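Local coordinates for Mlr3007 protein (Mesorhizobium loti, PDB 3QQM), which probably catalyses the pyridoxal-phosphate-dependent transfer of the amino group of leucine, isoleucine or valine to 2-oxoglutarate, as a class-IV aminotransferase, at residues Asp15-Pro26 and Arg68-Arg79. Residues are numbered along the deposited sequence; the frame is centred on the assembly and turned at random.
Sequences DFELIETMRWQP and RTAMRTRLALAR. With EDO (1,2-ethanediol), chain Q; EDO (1,2-ethanediol), chain X.
D15 and R79 close one end of an antiparallel pair formed by strands 17-25 and 71-78, the two central strands of the four-stranded sheet in the smaller, N-terminal domain of the class-IV aminotransferase fold. The guanidinium of R79 meets the carboxylate side-on: NE donates to OD2 of D15 at 2.7 Å and NH2 donates to OD1, each oxygen accepting on its syn lone pair, with the two planes only 11° apart. The D15 carboxylate swings across to R79 because CG lies anti to the backbone N (chi1 -169°), and OD1 takes a second bond from the F16 amide, which reaches it from above the carboxylate plane. An asparagine here, uncharged and with one acceptor oxygen in place of two, would probably leave R79 without its charge partner and its guanidinium freer to turn. A water joins F16 O to R79 N beside this bridge.

Between L18-L77 and W24-M71, eight backbone hydrogen bonds join the strands, and side chains alternate between faces. L18, E20, M22, L75 and L77 lie on the face packed by helix 33-47, with L75 also touching helix 53-64. There the E20 carboxylate turns from the neighbouring strand to R39 and H36. At the far end of the same face W24 and M71 run side by side, CE3 of W24 lying 4.1 Å from CG of M71, while T69 O approaches the indole edge near its plane, 3.6 Å from CZ3.

The other face carries I19, T21, R72 and R74. CG2 of T21 approaches the extended R72 chain obliquely, 3.7 Å from its NE. Two residues back along the strand, CD1 of I19 comes to 3.3 Å from CB of A76 across the pair, closer than ordinary van der Waals contact.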
loop_
_atom_site.group_PDB
_atom_site.type_symbol
_atom_site.label_atom_id
_atom_site.label_comp_id
_atom_site.label_asym_id
_atom_site.label_seq_id
_atom_site.Cartn_x
_atom_site.Cartn_y
_atom_site.Cartn_z
ATOM N N ASP A 15 1.690 14.593 15.098
ATOM C CA ASP A 15 2.221 14.773 13.758
ATOM C C ASP A 15 2.340 13.371 13.159
ATOM O O ASP A 15 2.181 12.394 13.859
ATOM C CB ASP A 15 3.585 15.458 13.847
ATOM C CG ASP A 15 4.106 15.917 12.520
ATOM O OD1 ASP A 15 3.390 15.845 11.500
ATOM O OD2 ASP A 15 5.244 16.382 12.505
ATOM N N PHE A 16 2.607 13.254 11.872
ATOM C CA PHE A 16 2.710 11.925 11.270
ATOM C C PHE A 16 4.137 11.607 10.795
ATOM O O PHE A 16 4.991 12.466 10.777
ATOM C CB PHE A 16 1.734 11.803 10.114
ATOM C CG PHE A 16 1.969 12.791 9.053
ATOM C CD1 PHE A 16 2.896 12.538 8.052
ATOM C CD2 PHE A 16 1.280 14.008 9.055
ATOM C CE1 PHE A 16 3.135 13.471 7.078
ATOM C CE2 PHE A 16 1.503 14.945 8.069
ATOM C CZ PHE A 16 2.417 14.686 7.077
ATOM N N GLU A 17 4.353 10.355 10.429
ATOM C CA GLU A 17 5.616 9.886 9.932
ATOM C C GLU A 17 5.397 9.297 8.560
ATOM O O GLU A 17 4.282 8.916 8.219
ATOM C CB GLU A 17 6.192 8.790 10.843
ATOM C CG GLU A 17 6.427 9.257 12.262
ATOM C CD GLU A 17 6.961 8.172 13.195
ATOM O OE1 GLU A 17 7.364 7.099 12.726
ATOM O OE2 GLU A 17 6.996 8.420 14.407
ATOM N N LEU A 18 6.445 9.286 7.749
ATOM C CA LEU A 18 6.382 8.661 6.432
ATOM C C LEU A 18 6.784 7.212 6.633
ATOM O O LEU A 18 7.684 6.914 7.419
ATOM C CB LEU A 18 7.299 9.358 5.426
ATOM C CG LEU A 18 6.808 10.762 5.076
ATOM C CD1 LEU A 18 7.835 11.542 4.262
ATOM C CD2 LEU A 18 5.449 10.675 4.326
ATOM N N ILE A 19 6.129 6.329 5.904
ATOM C CA ILE A 19 6.338 4.906 6.022
ATOM C C ILE A 19 6.555 4.201 4.675
ATOM O O ILE A 19 5.978 4.580 3.642
ATOM C CB ILE A 19 5.073 4.285 6.697
ATOM C CG1 ILE A 19 4.854 4.885 8.092
ATOM C CG2 ILE A 19 5.160 2.759 6.800
ATOM C CD1 ILE A 19 6.007 4.625 9.036
ATOM N N GLU A 20 7.399 3.180 4.698
ATOM C CA GLU A 20 7.667 2.318 3.529
ATOM C C GLU A 20 7.758 0.891 4.058
ATOM O O GLU A 20 8.481 0.629 5.027
ATOM C CB GLU A 20 8.958 2.692 2.786
ATOM C CG GLU A 20 8.922 4.026 2.070
ATOM C CD GLU A 20 7.965 4.046 0.879
ATOM O OE1 GLU A 20 7.699 2.952 0.287
ATOM O OE2 GLU A 20 7.495 5.150 0.520
ATOM N N THR A 21 7.004 -0.012 3.422
ATOM C CA THR A 21 6.972 -1.404 3.789
ATOM C C THR A 21 7.413 -2.178 2.563
ATOM O O THR A 21 6.732 -2.179 1.528
ATOM C CB THR A 21 5.573 -1.821 4.254
ATOM O OG1 THR A 21 5.197 -1.002 5.359
ATOM C CG2 THR A 21 5.543 -3.292 4.669
HETATM N N MSE A 22 8.529 -2.881 2.716
HETATM C CA MSE A 22 9.148 -3.592 1.627
HETATM C C MSE A 22 9.491 -5.050 1.935
HETATM O O MSE A 22 9.583 -5.458 3.108
HETATM C CB MSE A 22 10.471 -2.880 1.304
HETATM C CG MSE A 22 10.350 -1.360 1.130
HETATM SE SE MSE A 22 12.049 -0.467 0.863
HETATM C CE MSE A 22 12.915 -0.867 2.554
ATOM N N ARG A 23 9.737 -5.810 0.867
ATOM C CA ARG A 23 10.156 -7.185 0.996
ATOM C C ARG A 23 11.613 -7.266 0.628
ATOM O O ARG A 23 11.994 -6.952 -0.506
ATOM C CB ARG A 23 9.398 -8.097 0.049
ATOM C CG ARG A 23 9.625 -9.576 0.354
ATOM C CD ARG A 23 9.292 -10.503 -0.817
ATOM N NE ARG A 23 7.964 -10.286 -1.374
ATOM C CZ ARG A 23 7.478 -10.923 -2.445
ATOM N NH1 ARG A 23 8.207 -11.859 -3.071
ATOM N NH2 ARG A 23 6.260 -10.619 -2.896
ATOM N N TRP A 24 12.440 -7.642 1.583
ATOM C CA TRP A 24 13.865 -7.841 1.326
ATOM C C TRP A 24 14.052 -9.287 0.911
ATOM O O TRP A 24 13.459 -10.175 1.500
ATOM C CB TRP A 24 14.681 -7.600 2.569
ATOM C CG TRP A 24 16.162 -7.735 2.383
ATOM C CD1 TRP A 24 17.032 -6.742 2.053
ATOM C CD2 TRP A 24 16.951 -8.904 2.576
ATOM N NE1 TRP A 24 18.307 -7.213 2.053
ATOM C CE2 TRP A 24 18.293 -8.540 2.356
ATOM C CE3 TRP A 24 16.662 -10.214 2.938
ATOM C CZ2 TRP A 24 19.347 -9.447 2.458
ATOM C CZ3 TRP A 24 17.717 -11.118 3.047
ATOM C CH2 TRP A 24 19.039 -10.724 2.816
ATOM N N GLN A 25 14.887 -9.519 -0.089
ATOM C CA GLN A 25 15.145 -10.862 -0.560
ATOM C C GLN A 25 16.642 -11.082 -0.634
ATOM O O GLN A 25 17.377 -10.164 -0.992
ATOM C CB GLN A 25 14.495 -11.097 -1.934
ATOM C CG GLN A 25 12.982 -11.140 -1.871
ATOM C CD GLN A 25 12.317 -11.379 -3.224
ATOM O OE1 GLN A 25 12.607 -10.697 -4.208
ATOM N NE2 GLN A 25 11.392 -12.329 -3.260
ATOM N N PRO A 26 17.098 -12.295 -0.272
ATOM C CA PRO A 26 18.505 -12.643 -0.333
ATOM C C PRO A 26 19.109 -12.352 -1.702
ATOM O O PRO A 26 18.521 -12.706 -2.726
ATOM C CB PRO A 26 18.521 -14.170 -0.077
ATOM C CG PRO A 26 17.285 -14.487 0.614
ATOM C CD PRO A 26 16.278 -13.382 0.281
ATOM N N ARG A 68 18.931 -14.049 6.510
ATOM C CA ARG A 68 19.178 -15.243 5.704
ATOM C C ARG A 68 18.028 -15.566 4.759
ATOM O O ARG A 68 18.222 -16.286 3.762
ATOM C CB ARG A 68 19.419 -16.449 6.611
ATOM C CG ARG A 68 20.551 -16.292 7.618
ATOM C CD ARG A 68 20.784 -17.615 8.419
ATOM N NE ARG A 68 19.613 -18.080 9.192
ATOM C CZ ARG A 68 19.268 -17.632 10.403
ATOM N NH1 ARG A 68 19.945 -16.650 10.968
ATOM N NH2 ARG A 68 18.206 -18.126 11.024
ATOM N N THR A 69 16.830 -15.088 5.091
ATOM C CA THR A 69 15.637 -15.308 4.258
ATOM C C THR A 69 14.853 -14.007 4.089
ATOM O O THR A 69 15.154 -12.996 4.756
ATOM C CB THR A 69 14.702 -16.355 4.875
ATOM O OG1 THR A 69 14.348 -15.943 6.197
ATOM C CG2 THR A 69 15.378 -17.717 4.951
ATOM N N ALA A 70 13.850 -14.041 3.200
ATOM C CA ALA A 70 12.995 -12.879 2.919
ATOM C C ALA A 70 12.494 -12.218 4.213
ATOM O O ALA A 70 12.098 -12.894 5.135
ATOM C CB ALA A 70 11.816 -13.281 2.033
HETATM N N MSE A 71 12.529 -10.893 4.262
HETATM C CA MSE A 71 12.094 -10.154 5.446
HETATM C C MSE A 71 11.107 -9.050 5.104
HETATM O O MSE A 71 11.240 -8.410 4.064
HETATM C CB MSE A 71 13.305 -9.471 6.105
HETATM C CG MSE A 71 14.512 -10.380 6.385
HETATM SE SE MSE A 71 14.218 -11.723 7.789
HETATM C CE MSE A 71 14.100 -10.539 9.287
ATOM N N ARG A 72 10.102 -8.851 5.958
ATOM C CA ARG A 72 9.184 -7.733 5.816
ATOM C C ARG A 72 9.937 -6.650 6.537
ATOM O O ARG A 72 10.393 -6.847 7.674
ATOM C CB ARG A 72 7.855 -7.977 6.505
ATOM C CG ARG A 72 6.908 -6.772 6.490
ATOM C CD ARG A 72 5.620 -7.034 7.235
ATOM N NE ARG A 72 4.809 -5.806 7.341
ATOM C CZ ARG A 72 4.946 -4.885 8.316
ATOM N NH1 ARG A 72 5.872 -5.048 9.268
ATOM N NH2 ARG A 72 4.178 -3.784 8.335
ATOM N N THR A 73 10.138 -5.531 5.859
ATOM C CA THR A 73 10.888 -4.442 6.401
ATOM C C THR A 73 10.074 -3.175 6.448
ATOM O O THR A 73 9.542 -2.756 5.441
ATOM C CB THR A 73 12.109 -4.184 5.529
ATOM O OG1 THR A 73 12.878 -5.398 5.420
ATOM C CG2 THR A 73 12.962 -3.039 6.116
ATOM N N ARG A 74 9.975 -2.568 7.629
ATOM C CA ARG A 74 9.241 -1.325 7.771
ATOM C C ARG A 74 10.223 -0.188 8.054
ATOM O O ARG A 74 10.920 -0.198 9.069
ATOM C CB ARG A 74 8.209 -1.388 8.902
ATOM C CG ARG A 74 7.323 -0.128 8.945
ATOM C CD ARG A 74 6.536 0.056 10.228
ATOM N NE ARG A 74 7.435 0.200 11.375
ATOM C CZ ARG A 74 7.611 -0.720 12.326
ATOM N NH1 ARG A 74 6.870 -1.835 12.357
ATOM N NH2 ARG A 74 8.474 -0.494 13.298
ATOM N N LEU A 75 10.224 0.808 7.170
ATOM C CA LEU A 75 11.070 2.005 7.285
ATOM C C LEU A 75 10.164 3.167 7.640
ATOM O O LEU A 75 9.126 3.324 7.010
ATOM C CB LEU A 75 11.754 2.295 5.964
ATOM C CG LEU A 75 12.725 3.468 5.924
ATOM C CD1 LEU A 75 13.927 3.229 6.849
ATOM C CD2 LEU A 75 13.180 3.733 4.462
ATOM N N ALA A 76 10.534 3.962 8.650
ATOM C CA ALA A 76 9.726 5.111 9.078
ATOM C C ALA A 76 10.585 6.354 9.259
ATOM O O ALA A 76 11.697 6.275 9.750
ATOM C CB ALA A 76 8.970 4.805 10.369
ATOM N N LEU A 77 10.031 7.498 8.861
ATOM C CA LEU A 77 10.709 8.780 8.957
ATOM C C LEU A 77 9.836 9.845 9.635
ATOM O O LEU A 77 8.691 10.076 9.241
ATOM C CB LEU A 77 11.056 9.255 7.554
ATOM C CG LEU A 77 11.803 10.572 7.403
ATOM C CD1 LEU A 77 13.234 10.457 7.969
ATOM C CD2 LEU A 77 11.804 10.985 5.926
ATOM N N ALA A 78 10.391 10.488 10.646
ATOM C CA ALA A 78 9.725 11.569 11.353
ATOM C C ALA A 78 10.199 12.898 10.745
ATOM O O ALA A 78 11.304 12.972 10.176
ATOM C CB ALA A 78 10.025 11.525 12.855
ATOM N N ARG A 79 9.355 13.925 10.860
ATOM C CA ARG A 79 9.632 15.249 10.322
ATOM C C ARG A 79 10.997 15.818 10.767
ATOM O O ARG A 79 11.622 16.573 10.022
ATOM C CB ARG A 79 8.503 16.201 10.715
ATOM C CG ARG A 79 8.636 17.635 10.195
ATOM C CD ARG A 79 7.509 18.497 10.720
ATOM N NE ARG A 79 6.208 17.895 10.431
ATOM C CZ ARG A 79 5.558 18.006 9.266
ATOM N NH1 ARG A 79 6.089 18.683 8.243
ATOM N NH2 ARG A 79 4.378 17.416 9.107
HETATM C C1 EDO Q . 11.170 8.096 14.159
HETATM O O1 EDO Q . 10.156 7.998 15.159
HETATM C C2 EDO Q . 10.836 7.229 12.940
HETATM O O2 EDO Q . 10.123 6.037 13.272
HETATM C C1 EDO X . 16.488 -14.283 10.713
HETATM O O1 EDO X . 15.735 -13.091 10.473
HETATM C C2 EDO X . 17.373 -14.584 9.511
HETATM O O2 EDO X . 16.598 -14.472 8.311
HETATM O O HOH W 1 6.859 13.362 12.429
#